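Local coordinates for protein CCMAN5 (Cellulosimicrobium cellulans, PDB 2XSG) that probably hydrolyses alpha-mannosidic linkages as a family 92 glycoside hydrolase, allowing mannose-6-phosphate to be uncovered on yeast-made lysosomal enzymes, at residues N40-P45 with G61-N66; S57-F62 with G111-G116; V412-I417 with L468-D473; G602-T607 with W758-A763; V721-L726 with A748-E753. All coordinates share one frame; numbering follows the deposited sequence.

Interaction 1 (N40-P45 with G61-N66); sequences NPRTTP and GFTHTN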
# COMPACT_ATOMS: atom_id res chain seq x y z
N ASN A 40 -15.34 -3.46 -5.96
CA ASN A 40 -14.76 -4.79 -5.75
C ASN A 40 -15.83 -5.85 -5.70
O ASN A 40 -16.74 -5.75 -4.87
CB ASN A 40 -13.97 -4.83 -4.44
CG ASN A 40 -12.96 -5.98 -4.38
OD1 ASN A 40 -12.79 -6.61 -3.33
ND2 ASN A 40 -12.30 -6.26 -5.51
N PRO A 41 -15.73 -6.88 -6.57
CA PRO A 41 -16.61 -8.02 -6.42
C PRO A 41 -16.40 -8.61 -5.03
O PRO A 41 -15.31 -8.51 -4.49
CB PRO A 41 -16.09 -9.00 -7.49
CG PRO A 41 -14.66 -8.56 -7.78
CD PRO A 41 -14.76 -7.07 -7.67
N ARG A 42 -17.45 -9.22 -4.45
CA ARG A 42 -17.34 -9.89 -3.16
C ARG A 42 -17.57 -11.38 -3.27
O ARG A 42 -18.68 -11.81 -3.60
CB ARG A 42 -18.35 -9.31 -2.16
CG ARG A 42 -18.07 -9.67 -0.70
CD ARG A 42 -18.83 -8.70 0.23
NE ARG A 42 -18.36 -8.72 1.62
CZ ARG A 42 -17.27 -8.09 2.07
NH1 ARG A 42 -16.49 -7.42 1.23
NH2 ARG A 42 -16.94 -8.16 3.36
N THR A 43 -16.57 -12.19 -2.96
CA THR A 43 -16.76 -13.64 -3.03
C THR A 43 -17.51 -14.16 -1.79
O THR A 43 -17.59 -13.47 -0.77
CB THR A 43 -15.45 -14.44 -3.25
OG1 THR A 43 -14.54 -14.22 -2.17
CG2 THR A 43 -14.80 -14.04 -4.56
N THR A 44 -18.05 -15.36 -1.89
CA THR A 44 -18.72 -16.00 -0.76
C THR A 44 -18.55 -17.51 -0.89
O THR A 44 -18.50 -18.03 -2.02
CB THR A 44 -20.21 -15.59 -0.70
OG1 THR A 44 -20.87 -16.32 0.34
CG2 THR A 44 -20.92 -15.84 -2.05
N PRO A 45 -18.45 -18.24 0.25
CA PRO A 45 -18.46 -17.80 1.64
C PRO A 45 -17.11 -17.27 2.12
O PRO A 45 -17.03 -16.66 3.20
CB PRO A 45 -18.81 -19.07 2.40
CG PRO A 45 -18.21 -20.16 1.58
CD PRO A 45 -18.32 -19.71 0.14
N GLY A 61 -22.02 -9.58 -4.66
CA GLY A 61 -22.13 -8.32 -5.41
C GLY A 61 -20.88 -7.45 -5.39
O GLY A 61 -19.77 -7.95 -5.25
N PHE A 62 -21.07 -6.13 -5.51
CA PHE A 62 -19.96 -5.18 -5.54
C PHE A 62 -20.00 -4.17 -4.40
O PHE A 62 -21.04 -3.56 -4.14
CB PHE A 62 -19.94 -4.45 -6.89
CG PHE A 62 -19.82 -5.38 -8.06
CD1 PHE A 62 -18.56 -5.76 -8.52
CD2 PHE A 62 -20.95 -5.90 -8.68
CE1 PHE A 62 -18.42 -6.62 -9.58
CE2 PHE A 62 -20.82 -6.78 -9.77
CZ PHE A 62 -19.54 -7.14 -10.21
N THR A 63 -18.87 -4.02 -3.71
CA THR A 63 -18.70 -3.03 -2.65
C THR A 63 -17.96 -1.86 -3.28
O THR A 63 -17.40 -2.02 -4.36
CB THR A 63 -17.88 -3.61 -1.48
OG1 THR A 63 -16.66 -4.18 -1.98
CG2 THR A 63 -18.66 -4.71 -0.81
N HIS A 64 -17.99 -0.68 -2.65
CA HIS A 64 -17.50 0.53 -3.31
C HIS A 64 -16.33 1.20 -2.62
O HIS A 64 -15.74 2.14 -3.17
CB HIS A 64 -18.66 1.51 -3.56
CG HIS A 64 -19.63 1.03 -4.59
ND1 HIS A 64 -20.50 -0.01 -4.35
CD2 HIS A 64 -19.79 1.37 -5.89
CE1 HIS A 64 -21.20 -0.25 -5.45
NE2 HIS A 64 -20.79 0.58 -6.39
N THR A 65 -16.02 0.76 -1.39
CA THR A 65 -14.89 1.30 -0.63
C THR A 65 -13.95 0.18 -0.24
O THR A 65 -14.37 -0.99 -0.11
CB THR A 65 -15.33 2.06 0.67
OG1 THR A 65 -15.80 1.13 1.65
CG2 THR A 65 -16.41 3.09 0.36
N ASN A 66 -12.68 0.51 -0.05
CA ASN A 66 -11.72 -0.51 0.29
C ASN A 66 -10.35 0.02 0.65
O ASN A 66 -10.10 1.23 0.55
CB ASN A 66 -11.61 -1.50 -0.88
CG ASN A 66 -11.72 -2.93 -0.42
OD1 ASN A 66 -11.04 -3.34 0.54
ND2 ASN A 66 -12.58 -3.70 -1.08
O HOH W 1 -16.00 -6.72 -1.84

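Interaction 2 (S57-F62 with G111-G116); sequences SKISGF and GFYSVG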
# COMPACT_ATOMS: atom_id res chain seq x y z
N SER A 57 -15.83 -19.56 -5.67
CA SER A 57 -16.60 -19.84 -6.87
C SER A 57 -18.00 -19.23 -6.83
O SER A 57 -18.83 -19.50 -7.71
CB SER A 57 -16.66 -21.34 -7.15
OG SER A 57 -17.21 -22.03 -6.05
N LYS A 58 -18.24 -18.38 -5.82
CA LYS A 58 -19.46 -17.60 -5.77
C LYS A 58 -19.17 -16.14 -5.46
O LYS A 58 -18.23 -15.82 -4.73
CB LYS A 58 -20.46 -18.18 -4.78
CG LYS A 58 -21.09 -19.47 -5.27
CD LYS A 58 -21.65 -20.28 -4.14
CE LYS A 58 -22.19 -21.59 -4.65
NZ LYS A 58 -22.68 -22.39 -3.52
N ILE A 59 -19.99 -15.28 -6.03
CA ILE A 59 -19.95 -13.85 -5.82
C ILE A 59 -21.34 -13.37 -5.43
O ILE A 59 -22.33 -13.76 -6.04
CB ILE A 59 -19.45 -13.12 -7.09
CG1 ILE A 59 -17.93 -13.33 -7.25
CG2 ILE A 59 -19.86 -11.63 -7.10
CD1 ILE A 59 -17.31 -12.65 -8.46
N SER A 60 -21.40 -12.52 -4.41
CA SER A 60 -22.64 -11.88 -4.03
C SER A 60 -22.81 -10.63 -4.90
O SER A 60 -23.62 -10.63 -5.83
CB SER A 60 -22.62 -11.56 -2.53
OG SER A 60 -21.45 -10.81 -2.22
N GLY A 61 -22.02 -9.58 -4.66
CA GLY A 61 -22.13 -8.32 -5.41
C GLY A 61 -20.88 -7.45 -5.39
O GLY A 61 -19.77 -7.95 -5.25
N PHE A 62 -21.07 -6.13 -5.51
CA PHE A 62 -19.96 -5.18 -5.54
C PHE A 62 -20.00 -4.17 -4.40
O PHE A 62 -21.04 -3.56 -4.14
CB PHE A 62 -19.94 -4.45 -6.89
CG PHE A 62 -19.82 -5.38 -8.06
CD1 PHE A 62 -18.56 -5.76 -8.52
CD2 PHE A 62 -20.95 -5.90 -8.68
CE1 PHE A 62 -18.42 -6.62 -9.58
CE2 PHE A 62 -20.82 -6.78 -9.77
CZ PHE A 62 -19.54 -7.14 -10.21
N GLY A 111 -9.34 0.02 -14.37
CA GLY A 111 -10.57 0.81 -14.47
C GLY A 111 -11.86 0.02 -14.60
O GLY A 111 -12.95 0.61 -14.61
N PHE A 112 -11.76 -1.30 -14.72
CA PHE A 112 -12.94 -2.12 -15.02
C PHE A 112 -12.90 -3.50 -14.42
O PHE A 112 -11.84 -4.05 -14.19
CB PHE A 112 -13.24 -2.16 -16.54
CG PHE A 112 -12.42 -3.18 -17.31
CD1 PHE A 112 -11.11 -2.89 -17.69
CD2 PHE A 112 -12.98 -4.38 -17.70
CE1 PHE A 112 -10.35 -3.80 -18.43
CE2 PHE A 112 -12.23 -5.32 -18.44
CZ PHE A 112 -10.90 -5.02 -18.79
N TYR A 113 -14.08 -4.07 -14.17
CA TYR A 113 -14.20 -5.49 -13.86
C TYR A 113 -15.51 -6.05 -14.43
O TYR A 113 -16.55 -5.40 -14.36
CB TYR A 113 -14.09 -5.72 -12.35
CG TYR A 113 -14.41 -7.13 -11.92
CD1 TYR A 113 -15.73 -7.55 -11.75
CD2 TYR A 113 -13.39 -8.03 -11.66
CE1 TYR A 113 -16.04 -8.83 -11.35
CE2 TYR A 113 -13.68 -9.33 -11.25
CZ TYR A 113 -15.01 -9.72 -11.10
OH TYR A 113 -15.32 -11.00 -10.73
N SER A 114 -15.46 -7.26 -15.00
CA SER A 114 -16.66 -7.87 -15.58
C SER A 114 -16.72 -9.36 -15.25
O SER A 114 -15.67 -10.03 -15.18
CB SER A 114 -16.74 -7.62 -17.10
OG SER A 114 -16.39 -6.27 -17.44
N VAL A 115 -17.93 -9.88 -15.03
CA VAL A 115 -18.15 -11.28 -14.65
C VAL A 115 -19.58 -11.72 -15.03
O VAL A 115 -20.54 -10.93 -14.96
CB VAL A 115 -17.91 -11.53 -13.13
CG1 VAL A 115 -18.95 -10.79 -12.25
CG2 VAL A 115 -17.89 -13.04 -12.80
N GLY A 116 -19.69 -12.97 -15.47
CA GLY A 116 -20.98 -13.59 -15.67
C GLY A 116 -21.40 -14.31 -14.40
O GLY A 116 -20.71 -15.21 -13.94

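Interaction 3 (V412-I417 with L468-D473); sequences VVADAI and LSVIAD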
# COMPACT_ATOMS: atom_id res chain seq x y z
N VAL A 412 8.48 10.57 6.58
CA VAL A 412 7.94 10.86 5.25
C VAL A 412 8.01 12.37 4.94
O VAL A 412 8.38 12.77 3.82
CB VAL A 412 6.47 10.35 5.11
CG1 VAL A 412 5.93 10.66 3.73
CG2 VAL A 412 6.39 8.83 5.41
N VAL A 413 7.64 13.20 5.91
CA VAL A 413 7.72 14.66 5.73
C VAL A 413 9.18 15.05 5.51
O VAL A 413 9.50 15.84 4.61
CB VAL A 413 7.12 15.45 6.95
CG1 VAL A 413 7.30 16.97 6.73
CG2 VAL A 413 5.63 15.15 7.12
N ALA A 414 10.05 14.49 6.33
CA ALA A 414 11.50 14.74 6.23
C ALA A 414 12.06 14.30 4.88
O ALA A 414 13.02 14.87 4.40
CB ALA A 414 12.22 14.02 7.36
N ASP A 415 11.45 13.27 4.30
CA ASP A 415 11.83 12.74 2.98
C ASP A 415 11.69 13.82 1.91
O ASP A 415 12.60 14.01 1.10
CB ASP A 415 10.98 11.51 2.62
CG ASP A 415 11.54 10.74 1.44
OD1 ASP A 415 12.41 9.87 1.65
OD2 ASP A 415 11.11 11.01 0.29
N ALA A 416 10.56 14.52 1.91
CA ALA A 416 10.33 15.64 0.98
C ALA A 416 11.26 16.82 1.26
O ALA A 416 11.83 17.41 0.34
CB ALA A 416 8.88 16.08 1.01
N ILE A 417 11.44 17.15 2.54
CA ILE A 417 12.37 18.23 2.87
C ILE A 417 13.79 17.89 2.43
O ILE A 417 14.44 18.70 1.78
CB ILE A 417 12.32 18.62 4.37
CG1 ILE A 417 10.91 19.10 4.76
CG2 ILE A 417 13.38 19.69 4.67
CD1 ILE A 417 10.64 19.21 6.28
N LEU A 468 11.95 14.08 12.57
CA LEU A 468 11.58 15.33 13.22
C LEU A 468 12.72 16.35 13.17
O LEU A 468 12.48 17.56 12.97
CB LEU A 468 11.21 15.03 14.66
CG LEU A 468 9.95 15.57 15.32
CD1 LEU A 468 8.73 15.60 14.42
CD2 LEU A 468 9.72 14.68 16.56
N SER A 469 13.95 15.87 13.32
CA SER A 469 15.11 16.77 13.29
C SER A 469 15.22 17.54 11.96
O SER A 469 15.53 18.73 11.95
CB SER A 469 16.41 16.01 13.61
OG SER A 469 16.96 15.43 12.45
N VAL A 470 14.97 16.85 10.85
CA VAL A 470 14.94 17.47 9.51
C VAL A 470 13.85 18.54 9.44
O VAL A 470 14.09 19.67 8.99
CB VAL A 470 14.76 16.39 8.42
CG1 VAL A 470 14.54 17.00 7.04
CG2 VAL A 470 15.97 15.43 8.39
N ILE A 471 12.65 18.20 9.92
CA ILE A 471 11.54 19.17 9.99
C ILE A 471 11.87 20.35 10.92
O ILE A 471 11.52 21.51 10.62
CB ILE A 471 10.21 18.50 10.43
CG1 ILE A 471 9.90 17.28 9.54
CG2 ILE A 471 9.06 19.52 10.41
CD1 ILE A 471 8.79 16.33 10.11
N ALA A 472 12.52 20.07 12.03
CA ALA A 472 12.88 21.15 12.98
C ALA A 472 13.80 22.20 12.33
O ALA A 472 13.57 23.41 12.46
CB ALA A 472 13.49 20.58 14.27
N ASP A 473 14.84 21.73 11.62
CA ASP A 473 15.81 22.61 10.94
C ASP A 473 15.12 23.42 9.83
O ASP A 473 15.47 24.57 9.58
CB ASP A 473 16.96 21.78 10.33
CG ASP A 473 18.12 21.58 11.29
OD1 ASP A 473 18.38 22.46 12.15
OD2 ASP A 473 18.81 20.53 11.19

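Interaction 4 (G602-T607 with W758-A763); sequences GEPSLT and WGTDTA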
# COMPACT_ATOMS: atom_id res chain seq x y z
N GLY A 602 31.04 -2.74 1.48
CA GLY A 602 32.03 -2.86 0.39
C GLY A 602 31.81 -4.07 -0.50
O GLY A 602 32.73 -4.54 -1.17
N GLU A 603 30.59 -4.59 -0.51
CA GLU A 603 30.31 -5.77 -1.35
C GLU A 603 29.07 -5.54 -2.22
O GLU A 603 28.07 -6.25 -2.10
CB GLU A 603 30.19 -7.04 -0.49
CG GLU A 603 31.48 -7.35 0.29
CD GLU A 603 31.53 -8.78 0.77
OE1 GLU A 603 30.95 -9.07 1.84
OE2 GLU A 603 32.15 -9.61 0.08
N PRO A 604 29.13 -4.50 -3.08
CA PRO A 604 27.94 -4.15 -3.86
C PRO A 604 27.46 -5.30 -4.76
O PRO A 604 26.26 -5.41 -5.03
CB PRO A 604 28.40 -2.96 -4.71
CG PRO A 604 29.73 -2.56 -4.20
CD PRO A 604 30.31 -3.69 -3.45
N SER A 605 28.38 -6.17 -5.21
CA SER A 605 27.96 -7.33 -6.03
C SER A 605 26.90 -8.19 -5.33
O SER A 605 26.00 -8.71 -5.98
CB SER A 605 29.17 -8.16 -6.52
OG SER A 605 29.80 -8.91 -5.49
N LEU A 606 26.99 -8.30 -4.00
CA LEU A 606 26.04 -9.12 -3.24
C LEU A 606 24.66 -8.47 -3.17
O LEU A 606 23.64 -9.16 -3.16
CB LEU A 606 26.57 -9.43 -1.83
CG LEU A 606 27.80 -10.36 -1.71
CD1 LEU A 606 28.19 -10.48 -0.25
CD2 LEU A 606 27.56 -11.76 -2.32
N THR A 607 24.63 -7.14 -3.12
CA THR A 607 23.38 -6.38 -3.20
C THR A 607 22.71 -6.66 -4.55
O THR A 607 21.53 -7.01 -4.62
CB THR A 607 23.63 -4.87 -2.94
OG1 THR A 607 23.70 -4.64 -1.53
CG2 THR A 607 22.50 -3.99 -3.52
N TRP A 758 33.25 -3.26 -9.21
CA TRP A 758 32.61 -1.95 -9.44
C TRP A 758 31.96 -1.43 -8.16
O TRP A 758 31.29 -2.19 -7.46
CB TRP A 758 31.53 -1.99 -10.54
CG TRP A 758 30.84 -0.64 -10.66
CD1 TRP A 758 31.31 0.46 -11.33
CD2 TRP A 758 29.60 -0.23 -10.04
NE1 TRP A 758 30.44 1.51 -11.20
CE2 TRP A 758 29.38 1.12 -10.42
CE3 TRP A 758 28.65 -0.87 -9.24
CZ2 TRP A 758 28.25 1.85 -10.00
CZ3 TRP A 758 27.52 -0.15 -8.82
CH2 TRP A 758 27.33 1.20 -9.21
N GLY A 759 32.17 -0.16 -7.88
CA GLY A 759 31.57 0.51 -6.73
C GLY A 759 32.21 0.29 -5.37
O GLY A 759 31.74 0.83 -4.38
N THR A 760 33.28 -0.51 -5.32
CA THR A 760 33.95 -0.81 -4.05
C THR A 760 34.84 0.33 -3.59
O THR A 760 35.48 0.21 -2.54
CB THR A 760 34.79 -2.09 -4.11
OG1 THR A 760 35.73 -2.01 -5.19
CG2 THR A 760 33.92 -3.32 -4.29
N ASP A 761 34.93 1.40 -4.37
CA ASP A 761 35.58 2.64 -3.95
C ASP A 761 34.58 3.79 -3.93
O ASP A 761 34.93 4.94 -4.23
CB ASP A 761 36.77 2.98 -4.85
CG ASP A 761 37.95 2.08 -4.61
OD1 ASP A 761 38.32 1.86 -3.44
OD2 ASP A 761 38.51 1.57 -5.60
N THR A 762 33.33 3.47 -3.58
CA THR A 762 32.25 4.47 -3.55
C THR A 762 32.54 5.63 -2.58
O THR A 762 33.14 5.43 -1.51
CB THR A 762 30.85 3.82 -3.25
OG1 THR A 762 29.81 4.78 -3.46
CG2 THR A 762 30.74 3.25 -1.82
N ALA A 763 32.13 6.85 -2.95
CA ALA A 763 32.07 7.95 -1.99
C ALA A 763 31.03 7.50 -0.95
O ALA A 763 30.05 6.86 -1.33
CB ALA A 763 31.60 9.25 -2.69

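Interaction 5 (V721-L726 with A748-E753); sequences VQSATL and AFRMGE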
# COMPACT_ATOMS: atom_id res chain seq x y z
N VAL A 721 26.66 -5.63 -11.98
CA VAL A 721 27.20 -4.44 -12.63
C VAL A 721 28.70 -4.62 -12.84
O VAL A 721 29.39 -5.03 -11.93
CB VAL A 721 26.89 -3.17 -11.84
CG1 VAL A 721 27.55 -1.95 -12.47
CG2 VAL A 721 25.36 -2.97 -11.73
N GLN A 722 29.18 -4.36 -14.06
CA GLN A 722 30.61 -4.47 -14.38
C GLN A 722 31.28 -3.10 -14.40
O GLN A 722 32.45 -2.97 -14.08
CB GLN A 722 30.82 -5.14 -15.75
CG GLN A 722 30.08 -6.46 -15.91
CD GLN A 722 30.49 -7.51 -14.87
OE1 GLN A 722 29.67 -7.96 -14.05
NE2 GLN A 722 31.76 -7.91 -14.90
N SER A 723 30.52 -2.10 -14.83
CA SER A 723 31.00 -0.72 -14.89
C SER A 723 29.78 0.15 -15.09
O SER A 723 28.69 -0.36 -15.38
CB SER A 723 31.99 -0.53 -16.05
OG SER A 723 31.30 -0.41 -17.28
N ALA A 724 29.95 1.47 -14.94
CA ALA A 724 28.83 2.41 -15.07
C ALA A 724 29.28 3.77 -15.56
O ALA A 724 30.44 4.14 -15.35
CB ALA A 724 28.09 2.54 -13.74
N THR A 725 28.38 4.49 -16.22
CA THR A 725 28.56 5.93 -16.50
C THR A 725 27.34 6.74 -16.06
O THR A 725 26.20 6.23 -16.06
CB THR A 725 28.84 6.27 -17.99
OG1 THR A 725 27.74 5.89 -18.82
CG2 THR A 725 30.13 5.63 -18.50
N LEU A 726 27.58 8.00 -15.71
CA LEU A 726 26.54 8.97 -15.40
C LEU A 726 26.70 10.17 -16.34
O LEU A 726 27.73 10.86 -16.30
CB LEU A 726 26.63 9.43 -13.94
CG LEU A 726 25.56 10.44 -13.48
CD1 LEU A 726 24.12 9.86 -13.61
CD2 LEU A 726 25.81 10.96 -12.06
N ALA A 748 23.92 4.68 -17.11
CA ALA A 748 24.13 3.53 -17.97
C ALA A 748 25.00 2.48 -17.30
O ALA A 748 26.16 2.73 -17.00
CB ALA A 748 24.77 3.96 -19.28
N PHE A 749 24.45 1.29 -17.09
CA PHE A 749 25.22 0.20 -16.52
C PHE A 749 25.66 -0.81 -17.58
O PHE A 749 24.95 -1.04 -18.55
CB PHE A 749 24.42 -0.51 -15.43
CG PHE A 749 24.12 0.35 -14.25
CD1 PHE A 749 25.13 0.71 -13.36
CD2 PHE A 749 22.82 0.80 -14.02
CE1 PHE A 749 24.84 1.51 -12.26
CE2 PHE A 749 22.54 1.60 -12.94
CZ PHE A 749 23.54 1.96 -12.05
N ARG A 750 26.83 -1.41 -17.38
CA ARG A 750 27.28 -2.55 -18.18
C ARG A 750 27.14 -3.79 -17.29
O ARG A 750 27.75 -3.87 -16.22
CB ARG A 750 28.74 -2.35 -18.63
CG ARG A 750 29.28 -3.37 -19.65
CD ARG A 750 30.76 -3.07 -20.04
NE ARG A 750 30.94 -1.69 -20.52
CZ ARG A 750 32.10 -1.12 -20.86
NH1 ARG A 750 33.25 -1.80 -20.80
NH2 ARG A 750 32.11 0.15 -21.27
N MET A 751 26.31 -4.74 -17.71
CA MET A 751 26.00 -5.93 -16.90
C MET A 751 26.80 -7.14 -17.33
O MET A 751 27.26 -7.21 -18.47
CB MET A 751 24.52 -6.24 -16.96
CG MET A 751 23.61 -5.06 -16.70
SD MET A 751 23.85 -4.33 -15.07
CE MET A 751 23.12 -5.53 -13.97
N GLY A 752 26.97 -8.10 -16.43
CA GLY A 752 27.72 -9.32 -16.73
C GLY A 752 27.32 -10.44 -15.78
O GLY A 752 26.61 -10.23 -14.80
N GLU A 753 27.81 -11.63 -16.07
CA GLU A 753 27.37 -12.83 -15.38
C GLU A 753 28.19 -13.13 -14.12
O GLU A 753 27.82 -14.03 -13.35
CB GLU A 753 27.37 -14.02 -16.35
CG GLU A 753 26.29 -13.89 -17.43
CD GLU A 753 26.16 -15.11 -18.31
OE1 GLU A 753 26.53 -16.22 -17.88
OE2 GLU A 753 25.65 -14.95 -19.45

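Interaction 1 (N40-P45 with G61-N66)
The carbonyl oxygen of N40 is gripped from several directions. T63 N gives it a hydrogen bond of 3.0 Å with an N-H...O angle of 165°, water 1 donates a longer one, and F62 CA adds a CA-H...O contact at 3.3 Å. Water 1 also joins side chains of the two segments: it donates to T63 OG1 at 2.6 Å and accepts from R42 NH1 at 3.2 Å, in plane at the guanidinium edge. With T63 OG1 held between the backbone N and carbonyl carbon (chi1 53°), the hydroxyl meets the water while CG2 turns to R42 NH1, 4.0 Å away. The extended R42 chain crosses T63 at about a right angle, and NH2 is hydrogen-bonded to N167 OD1. These residues form an antiparallel ladder at the edge of a three-stranded sheet, where N40 and T63 are a hydrogen-bonded pair and P41 and F62 a non-hydrogen-bonded one. R42 N bonds to G61 O at 2.8 Å, with a C=O...N angle of 169°, and the pairing runs on through S60 and K58. On the sheet face carrying P41 and F62, P41 CB rests 3.9 Å from F62 CE1. N66 ND2 is hydrogen-bonded to T50 O.

Interaction 2 (S57-F62 with G111-G116)
This is apolar packing between strands of two different sheets in the N-terminal part of the chain: I59 and F62 of strand 58-63 meet Y113 and V115 of strand 112-121. The separation of the short strand axes, 9.9 Å at closest approach, is too wide for backbone pairing, and no hydrogen bond crosses the interface. Their directions differ by 119°, so the strands run across one another, and four of the side chains between them make the contact. The aromatic pair meets rim to rim, with ring centroids 5.9 Å apart and planes at 68°; neither ring covers the face of the other. Y113 CD1 lies near the plane of the F62 ring, at its edge, and is 3.6 Å from F62 CE1. Beside this pair, V115 CG1 comes to 4.2 Å from F62 CZ. I59 and Y113 approach from opposite directions, with I59 CD1 reaching Y113 OH at 3.4 Å. That reach follows from I59 chi2 of -179°, which extends the chain out to CD1. The same methyl is 4.4 Å from V115 CG2, a looser touch. Y113 OH has its polar partner outside the two segments, in a hydrogen bond to E106 OE2. P41 on the neighbouring strand also packs on I59, F62 and Y113, while V138 of strand 133-140 meets both rings. Alternation along strand 112-116 directs Y113 and V115 inward and S114 away, as expected where sheets are layered face to face in the beta-sandwich N-terminal domain of family 92 hydrolases.

Interaction 3 (V412-I417 with L468-D473)
A414 and V470 meet where two helices come closest, with A414 CB 3.6 Å from V470 CB. The helices belong to the catalytic domain, which in family 92 enzymes has an (alpha/alpha)6-barrel fold, and this is purely apolar packing between 409-418 and 455-474. The short axes approach to 8.2 Å, and their N-to-C directions differ by 50°. A methyl is all that A414 places in the interface, which is consistent with so close an approach; its CA lies 5.5 Å from that of V470. Larger side chains flank this point. I417 and V470 slide past each other in opposite directions, bringing I417 CG2 to 3.8 Å from V470 CG1. I471 is met by two residues from the other helix, each crossing it at about a right angle: V413 CB touches I471 CD1 at 3.7 Å, and I417 CD1 touches I471 CG1 at 3.9 Å. The CB of I471 does not aim straight at 412-417, but with CG1 anti to the carbonyl carbon (chi1 -53°) and the arm extended to CD1 (chi2 165°) its end comes across to V413. Further out, L378 of helix 368-387 packs on V413, and Y431 of helix 427-438 packs on I471. D415 points away from 468-473; its OD2 pairs locally with K419 in a salt bridge and reaches Y371 OH, while OD1 accepts from G683 N. Back in the interface, V470 CG1 also lies 3.7 Å from the backbone oxygen of A414.

Interaction 4 (G602-T607 with W758-A763)
With chi1 at 55°, T760 places CG2 beside its own backbone N and anti to its carbonyl carbon, which carries the methyl to the segment 602-607. There it touches G602 O at 3.6 Å and P604 CD at 3.7 Å, the threonine crossing the proline ring at about a right angle. The same rotation sends T760 OG1 to D757 O, with which it is hydrogen-bonded. The exo CG of P604 meets backbone oxygens, W758 O at 3.6 Å and G759 O at 3.9 Å. No hydrogen bond spans the two segments; the contact is made by van der Waals packing of carbons on carbons and on carbonyl oxygens. G602 and G759 both have positive phi (74° and 80°), and G759 to T762 forms a type I beta turn, whose T762 N to G759 O bond is weak at 3.2 Å. T762 OG1 also donates to A763 O at 3.0 Å. The contact therefore packs the loop following strand 746-752 on the start of helix 604-616. The W758 indole is turned to strand 720-726, against V721 and A724, with NE1 hydrogen-bonded to F731 O, while S605 on the helix touches Y720 at the beginning of that strand.

Interaction 5 (V721-L726 with A748-E753)
R750 can be followed along S723, its partner on the neighbouring strand. Its CB lies 3.5 Å from S723 OG. Farther along the chain, CD is 3.9 Å from the same oxygen, and a bend at chi3 (-54°) folds the end of the arginine back so that NE returns to 3.5 Å. CZ follows at 3.7 Å, and NH2, at the tip, lies farther off. S723 OG thus sits over one face of the guanidinium group, offset toward its rim, rather than at its N-H edge. The backbones beneath are antiparallel, their directions differing by 158°. R750 N bonds to S723 O, nearly straight at 176°, and its carbonyl oxygen accepts Q722 N at 2.6 Å. Farther along, T725 and A748 exchange two backbone bonds. The other face of the sheet is apolar: F749 CD1 receives A724 CB at 3.5 Å and V721 CG1 at 3.7 Å, while M751 SD packs against V721 CG2 at 3.9 Å. Strand 706-712 pairs with the far side of 746-752. Between V721 and S723 the register slips by one residue, and Q722 and S723 both face R750: a classic beta bulge, here within an antiparallel pair of a mixed sheet.

In the fold
Interactions 1 and 2 share G61 and F62 on strand 58-63: the first uses the strand's edge for polar pairing, the second uses a face for apolar packing, and P41 touches Y113 between them. Interactions 4 and 5 also meet, connected by the tryptophan W758, with interaction 5 nested in the loop that interaction 4 closes. Interaction 3 stands apart, its nearest atoms about 18 Å from those of interaction 4, and joins helices without a polar bond. Interaction 2 is buried throughout, and interaction 1 all but R42, which is partly exposed; interaction 5 has exposed R750 on one face and buried V721, F749 and M751 on the other, and interaction 4 mixes buried P604 with exposed T760.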